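Side-chain contacts in predicted component of a thermophile-specific DNA repair system, contains a RAMP domain (Methanopyrus kandleri, PDB 4N0L), which probably binds crRNA as the Csm3 RAMP-family component of the type III-A CRISPR antiviral defence system, and carries a zinc ion: residues K55-A60 and K250-Q255; V117-G122 and L242-S247. All blocks are in the same frame, centred on the assembly; numbering follows the deposited sequence.

Contact 1. Residues K55-A60 and K250-Q255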
loop_
_atom_site.group_PDB
_atom_site.type_symbol
_atom_site.label_atom_id
_atom_site.label_comp_id
_atom_site.label_asym_id
_atom_site.label_seq_id
_atom_site.Cartn_x
_atom_site.Cartn_y
_atom_site.Cartn_z
ATOM N N LYS A 55 1.348 1.781 -4.788
ATOM C CA LYS A 55 2.114 1.176 -3.710
ATOM C C LYS A 55 3.198 2.124 -3.198
ATOM O O LYS A 55 3.310 2.352 -1.993
ATOM C CB LYS A 55 2.729 -0.142 -4.186
ATOM C CG LYS A 55 3.333 -1.010 -3.093
ATOM C CD LYS A 55 4.582 -1.697 -3.616
ATOM C CE LYS A 55 5.346 -2.396 -2.513
ATOM N NZ LYS A 55 6.673 -2.844 -3.013
ATOM N N GLY A 56 3.978 2.686 -4.116
ATOM C CA GLY A 56 5.011 3.644 -3.766
ATOM C C GLY A 56 4.467 4.818 -2.974
ATOM O O GLY A 56 5.045 5.223 -1.966
ATOM N N ARG A 57 3.340 5.357 -3.430
ATOM C CA ARG A 57 2.724 6.502 -2.774
ATOM C C ARG A 57 2.211 6.126 -1.387
ATOM O O ARG A 57 2.441 6.850 -0.418
ATOM C CB ARG A 57 1.588 7.063 -3.634
ATOM C CG ARG A 57 0.860 8.252 -3.023
ATOM C CD ARG A 57 1.774 9.455 -2.851
ATOM N NE ARG A 57 1.029 10.630 -2.408
ATOM C CZ ARG A 57 1.578 11.695 -1.834
ATOM N NH1 ARG A 57 2.885 11.738 -1.618
ATOM N NH2 ARG A 57 0.818 12.717 -1.464
ATOM N N ALA A 58 1.524 4.991 -1.294
ATOM C CA ALA A 58 1.039 4.491 -0.012
ATOM C C ALA A 58 2.189 4.257 0.969
ATOM O O ALA A 58 2.070 4.554 2.159
ATOM C CB ALA A 58 0.240 3.213 -0.211
ATOM N N ARG A 59 3.299 3.725 0.465
ATOM C CA ARG A 59 4.476 3.476 1.292
ATOM C C ARG A 59 5.108 4.771 1.791
ATOM O O ARG A 59 5.446 4.895 2.971
ATOM C CB ARG A 59 5.517 2.670 0.517
ATOM C CG ARG A 59 6.675 2.191 1.380
ATOM C CD ARG A 59 7.774 1.559 0.538
ATOM N NE ARG A 59 8.688 0.748 1.338
ATOM C CZ ARG A 59 9.560 1.234 2.218
ATOM N NH1 ARG A 59 10.343 0.406 2.896
ATOM N NH2 ARG A 59 9.662 2.542 2.413
ATOM N N ALA A 60 5.281 5.722 0.879
ATOM C CA ALA A 60 5.906 7.003 1.194
ATOM C C ALA A 60 5.132 7.770 2.265
ATOM O O ALA A 60 5.726 8.434 3.115
ATOM C CB ALA A 60 6.042 7.844 -0.064
ATOM N N LYS A 250 -5.970 5.461 3.559
ATOM C CA LYS A 250 -6.593 6.635 4.165
ATOM C C LYS A 250 -5.700 7.864 3.993
ATOM O O LYS A 250 -6.184 8.965 3.720
ATOM C CB LYS A 250 -6.880 6.372 5.646
ATOM C CG LYS A 250 -7.070 7.614 6.505
ATOM C CD LYS A 250 -8.342 8.357 6.150
ATOM C CE LYS A 250 -8.620 9.463 7.155
ATOM N NZ LYS A 250 -9.773 10.306 6.742
ATOM N N LEU A 251 -4.393 7.665 4.156
ATOM C CA LEU A 251 -3.417 8.734 3.980
ATOM C C LEU A 251 -3.374 9.223 2.537
ATOM O O LEU A 251 -3.236 10.420 2.282
ATOM C CB LEU A 251 -2.030 8.266 4.412
ATOM C CG LEU A 251 -1.853 8.021 5.910
ATOM C CD1 LEU A 251 -0.550 7.292 6.174
ATOM C CD2 LEU A 251 -1.906 9.333 6.678
ATOM N N VAL A 252 -3.472 8.287 1.597
ATOM C CA VAL A 252 -3.506 8.625 0.178
ATOM C C VAL A 252 -4.766 9.439 -0.138
ATOM O O VAL A 252 -4.727 10.374 -0.940
ATOM C CB VAL A 252 -3.446 7.361 -0.704
ATOM C CG1 VAL A 252 -3.601 7.724 -2.171
ATOM C CG2 VAL A 252 -2.127 6.638 -0.489
ATOM N N GLU A 253 -5.879 9.081 0.495
ATOM C CA GLU A 253 -7.116 9.852 0.369
ATOM C C GLU A 253 -6.924 11.289 0.857
ATOM O O GLU A 253 -7.316 12.238 0.182
ATOM C CB GLU A 253 -8.264 9.184 1.139
ATOM C CG GLU A 253 -8.700 7.839 0.562
ATOM C CD GLU A 253 -9.881 7.222 1.301
ATOM O OE1 GLU A 253 -10.085 7.549 2.489
ATOM O OE2 GLU A 253 -10.600 6.398 0.696
ATOM N N ASP A 254 -6.306 11.439 2.026
ATOM C CA ASP A 254 -6.129 12.752 2.645
ATOM C C ASP A 254 -5.093 13.630 1.944
ATOM O O ASP A 254 -5.187 14.856 1.982
ATOM C CB ASP A 254 -5.723 12.598 4.115
ATOM C CG ASP A 254 -6.846 12.067 4.983
ATOM O OD1 ASP A 254 -6.554 11.628 6.115
ATOM O OD2 ASP A 254 -8.013 12.075 4.537
ATOM N N GLN A 255 -4.099 13.008 1.318
ATOM C CA GLN A 255 -2.969 13.767 0.790
ATOM C C GLN A 255 -2.786 13.643 -0.725
ATOM O O GLN A 255 -1.936 14.321 -1.301
ATOM C CB GLN A 255 -1.685 13.339 1.508
ATOM C CG GLN A 255 -1.591 13.842 2.947
ATOM C CD GLN A 255 -0.417 13.247 3.706
ATOM O OE1 GLN A 255 -0.586 12.344 4.526
ATOM N NE2 GLN A 255 0.780 13.760 3.442
#
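Val252 meets helix 51-69 with one methyl: its CG2 packs on the backbone of Ala58, 3.9 Å from the Ala58 CA, and the small Ala58 side chain lies just beside it, with Ala58 CB 4.2 Å from Val252 CG2. Arg57 closes the same place from one flank, its CG also 4.2 Å from Val252 CG2. Beyond this apolar patch the Arg57 chain leaves with CG anti to the backbone N (chi1 179°), then bends at chi2, which carries the guanidinium past Val252 to the C-terminal end of the other helix. There NH2 gives a weak, bent hydrogen bond to Gln255 O, 3.2 Å away and lying at the edge of the guanidinium, near its plane. The stronger grip comes from Arg57 NE, which donates to Gly256 O, so the guanidinium spans two consecutive carbonyls where helix 238-255 ends. The axes of the two short segments approach to 9.2 Å and cross at 91°, with Ala58 and Val252 the closest CA pair across the segments, 6.1 Å apart. Leu251, Val252 and Gln255 also touch Leu61 one turn further along helix 51-69, while Val252, reaching Val268 and Phe270, joins the helix crossing to strand 268-278 of the antiparallel sheet.

Contact 2. Residues V117-G122 and L242-S247. With ZN (zinc ion), chain C.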
loop_
_atom_site.group_PDB
_atom_site.type_symbol
_atom_site.label_atom_id
_atom_site.label_comp_id
_atom_site.label_asym_id
_atom_site.label_seq_id
_atom_site.Cartn_x
_atom_site.Cartn_y
_atom_site.Cartn_z
ATOM N N VAL A 117 6.276 -0.921 8.182
ATOM C CA VAL A 117 6.609 -0.335 6.887
ATOM C C VAL A 117 7.243 -1.348 5.941
ATOM O O VAL A 117 6.741 -1.596 4.846
ATOM C CB VAL A 117 7.573 0.856 7.038
ATOM C CG1 VAL A 117 7.970 1.395 5.668
ATOM C CG2 VAL A 117 6.940 1.949 7.886
ATOM N N CYS A 118 8.349 -1.936 6.380
ATOM C CA CYS A 118 9.144 -2.816 5.531
ATOM C C CYS A 118 8.515 -4.200 5.333
ATOM O O CYS A 118 8.620 -4.776 4.251
ATOM C CB CYS A 118 10.561 -2.944 6.099
ATOM S SG CYS A 118 11.524 -1.399 6.027
ATOM N N ARG A 119 7.869 -4.739 6.363
ATOM C CA ARG A 119 7.273 -6.071 6.249
ATOM C C ARG A 119 6.065 -6.072 5.302
ATOM O O ARG A 119 5.771 -7.083 4.659
ATOM C CB ARG A 119 6.871 -6.608 7.630
ATOM C CG ARG A 119 5.510 -6.136 8.124
ATOM C CD ARG A 119 5.341 -6.330 9.623
ATOM N NE ARG A 119 3.986 -5.992 10.051
ATOM C CZ ARG A 119 3.656 -5.621 11.284
ATOM N NH1 ARG A 119 4.585 -5.543 12.229
ATOM N NH2 ARG A 119 2.393 -5.329 11.571
ATOM N N ILE A 120 5.378 -4.936 5.211
ATOM C CA ILE A 120 4.205 -4.801 4.348
ATOM C C ILE A 120 4.574 -4.339 2.940
ATOM O O ILE A 120 4.151 -4.933 1.947
ATOM C CB ILE A 120 3.175 -3.808 4.942
ATOM C CG1 ILE A 120 2.564 -4.368 6.229
ATOM C CG2 ILE A 120 2.076 -3.501 3.936
ATOM C CD1 ILE A 120 1.761 -3.349 7.008
ATOM N N PHE A 121 5.348 -3.262 2.859
ATOM C CA PHE A 121 5.641 -2.631 1.578
ATOM C C PHE A 121 7.015 -3.025 1.025
ATOM O O PHE A 121 7.481 -2.462 0.033
ATOM C CB PHE A 121 5.538 -1.112 1.713
ATOM C CG PHE A 121 4.153 -0.627 2.058
ATOM C CD1 PHE A 121 3.184 -0.482 1.077
ATOM C CD2 PHE A 121 3.823 -0.311 3.367
ATOM C CE1 PHE A 121 1.909 -0.036 1.397
ATOM C CE2 PHE A 121 2.550 0.136 3.693
ATOM C CZ PHE A 121 1.593 0.273 2.708
ATOM N N GLY A 122 7.665 -3.983 1.677
ATOM C CA GLY A 122 8.928 -4.501 1.184
ATOM C C GLY A 122 10.112 -3.643 1.578
ATOM O O GLY A 122 9.947 -2.506 2.027
ATOM N N LEU A 242 -3.374 -5.338 8.108
ATOM C CA LEU A 242 -4.593 -4.833 7.488
ATOM C C LEU A 242 -4.897 -3.418 7.962
ATOM O O LEU A 242 -5.294 -2.564 7.170
ATOM C CB LEU A 242 -5.774 -5.756 7.789
ATOM C CG LEU A 242 -5.708 -7.146 7.156
ATOM C CD1 LEU A 242 -6.973 -7.935 7.456
ATOM C CD2 LEU A 242 -5.466 -7.052 5.655
ATOM N N LYS A 243 -4.710 -3.182 9.257
ATOM C CA LYS A 243 -4.891 -1.854 9.832
ATOM C C LYS A 243 -3.980 -0.830 9.173
ATOM O O LYS A 243 -4.418 0.259 8.808
ATOM C CB LYS A 243 -4.635 -1.881 11.341
ATOM C CG LYS A 243 -5.030 -0.595 12.051
ATOM C CD LYS A 243 -4.049 -0.242 13.156
ATOM C CE LYS A 243 -3.986 -1.337 14.205
ATOM N NZ LYS A 243 -2.838 -1.150 15.132
ATOM N N TYR A 244 -2.712 -1.191 9.021
ATOM C CA TYR A 244 -1.723 -0.277 8.467
ATOM C C TYR A 244 -1.882 -0.115 6.957
ATOM O O TYR A 244 -1.677 0.973 6.422
ATOM C CB TYR A 244 -0.313 -0.757 8.815
ATOM C CG TYR A 244 -0.028 -0.721 10.303
ATOM C CD1 TYR A 244 -0.496 0.324 11.092
ATOM C CD2 TYR A 244 0.697 -1.733 10.921
ATOM C CE1 TYR A 244 -0.244 0.364 12.449
ATOM C CE2 TYR A 244 0.952 -1.703 12.281
ATOM C CZ TYR A 244 0.478 -0.650 13.040
ATOM O OH TYR A 244 0.726 -0.610 14.393
ATOM N N LEU A 245 -2.260 -1.193 6.277
ATOM C CA LEU A 245 -2.536 -1.128 4.847
ATOM C C LEU A 245 -3.705 -0.183 4.571
ATOM O O LEU A 245 -3.614 0.701 3.717
ATOM C CB LEU A 245 -2.837 -2.518 4.288
ATOM C CG LEU A 245 -3.270 -2.548 2.819
ATOM C CD1 LEU A 245 -2.201 -1.918 1.935
ATOM C CD2 LEU A 245 -3.576 -3.968 2.370
ATOM N N MET A 246 -4.802 -0.381 5.299
ATOM C CA MET A 246 -5.961 0.500 5.203
ATOM C C MET A 246 -5.579 1.933 5.552
ATOM O O MET A 246 -5.990 2.876 4.874
ATOM C CB MET A 246 -7.087 0.027 6.123
ATOM C CG MET A 246 -7.798 -1.243 5.682
ATOM S SD MET A 246 -8.561 -1.102 4.057
ATOM C CE MET A 246 -9.316 -2.720 3.904
ATOM N N SER A 247 -4.802 2.085 6.622
ATOM C CA SER A 247 -4.348 3.399 7.068
ATOM C C SER A 247 -3.566 4.126 5.983
ATOM O O SER A 247 -3.711 5.337 5.809
ATOM C CB SER A 247 -3.483 3.274 8.323
ATOM O OG SER A 247 -4.199 2.643 9.370
HETATM ZN ZN ZN C . 11.593 -0.839 8.288
#
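Arg119 sends its charged end to the rim of an aromatic ring instead of laying it over a face: NH2 stands at the edge of the Tyr244 ring, near its plane, 4.0 Å from both CD2 and CE2, with guanidinium and ring planes turned 48° apart. Its chi1 of 84° sets CG between the backbone N and the carbonyl carbon, and from there the extended chain runs out to the start of helix 238-255, where NE makes a salt bridge with Asp241. That bridge fixes the end of the arginine, and the tyrosine edge fills in beside it. Tyr244 is held from its own far end, since OH hydrogen-bonds Glu111, while Trp66 meets it edge-to-face and Phe62 packs against the ring with its plane inclined.

Closer to the backbones the contact is wholly apolar. Ile120 points at the other helix and its CD1 comes within 3.8 Å of Tyr244 CB, the two side chains crossing at about a right angle. Phe121 is turned so that CZ lies 4.4 Å from Leu245 CD1, a looser touch, and Ile120 CG2 rests 3.6 Å above one face of the phenylalanine ring, toward its rim. The axes of the two segments come within 10.7 Å and cross at -80°, so only a short patch of each helix takes part.

The other side of the short helix faces the metal. Cys118 SG binds the zinc ion at 2.3 Å, and His86, Cys88 and Cys115 complete the site; Gly122, just past the helix end at Phe121, turns the chain away with a positive phi. This is a zinc site of three cysteines and one histidine with a CxxC pair formed by Cys115 and Cys118, its helix packed against helix 238-255 of the RAMP, RRM-like fold.

Helix 238-255 serves both contacts, offering its middle to contact 2 and its C-terminal end to contact 1; along the chain 117-122 and 242-247 are nested within the span that contact 1 closes. Contact 2 is buried throughout, with large side chains and an arginine held by an acidic partner. Contact 1 is only partly buried, pairing a small apolar patch with an arginine that uses backbone carbonyls at a helix end. The two first segments also meet directly: Arg59 NH1 lies 3.1 Å from Gly122 O, probably hydrogen-bonded, and Arg59 CG packs 3.5 Å from Phe121 CB. Contact 2 holds a zinc ligand, Cys118; contact 1 has none, though its Arg59 hydrogen-bonds His86 O.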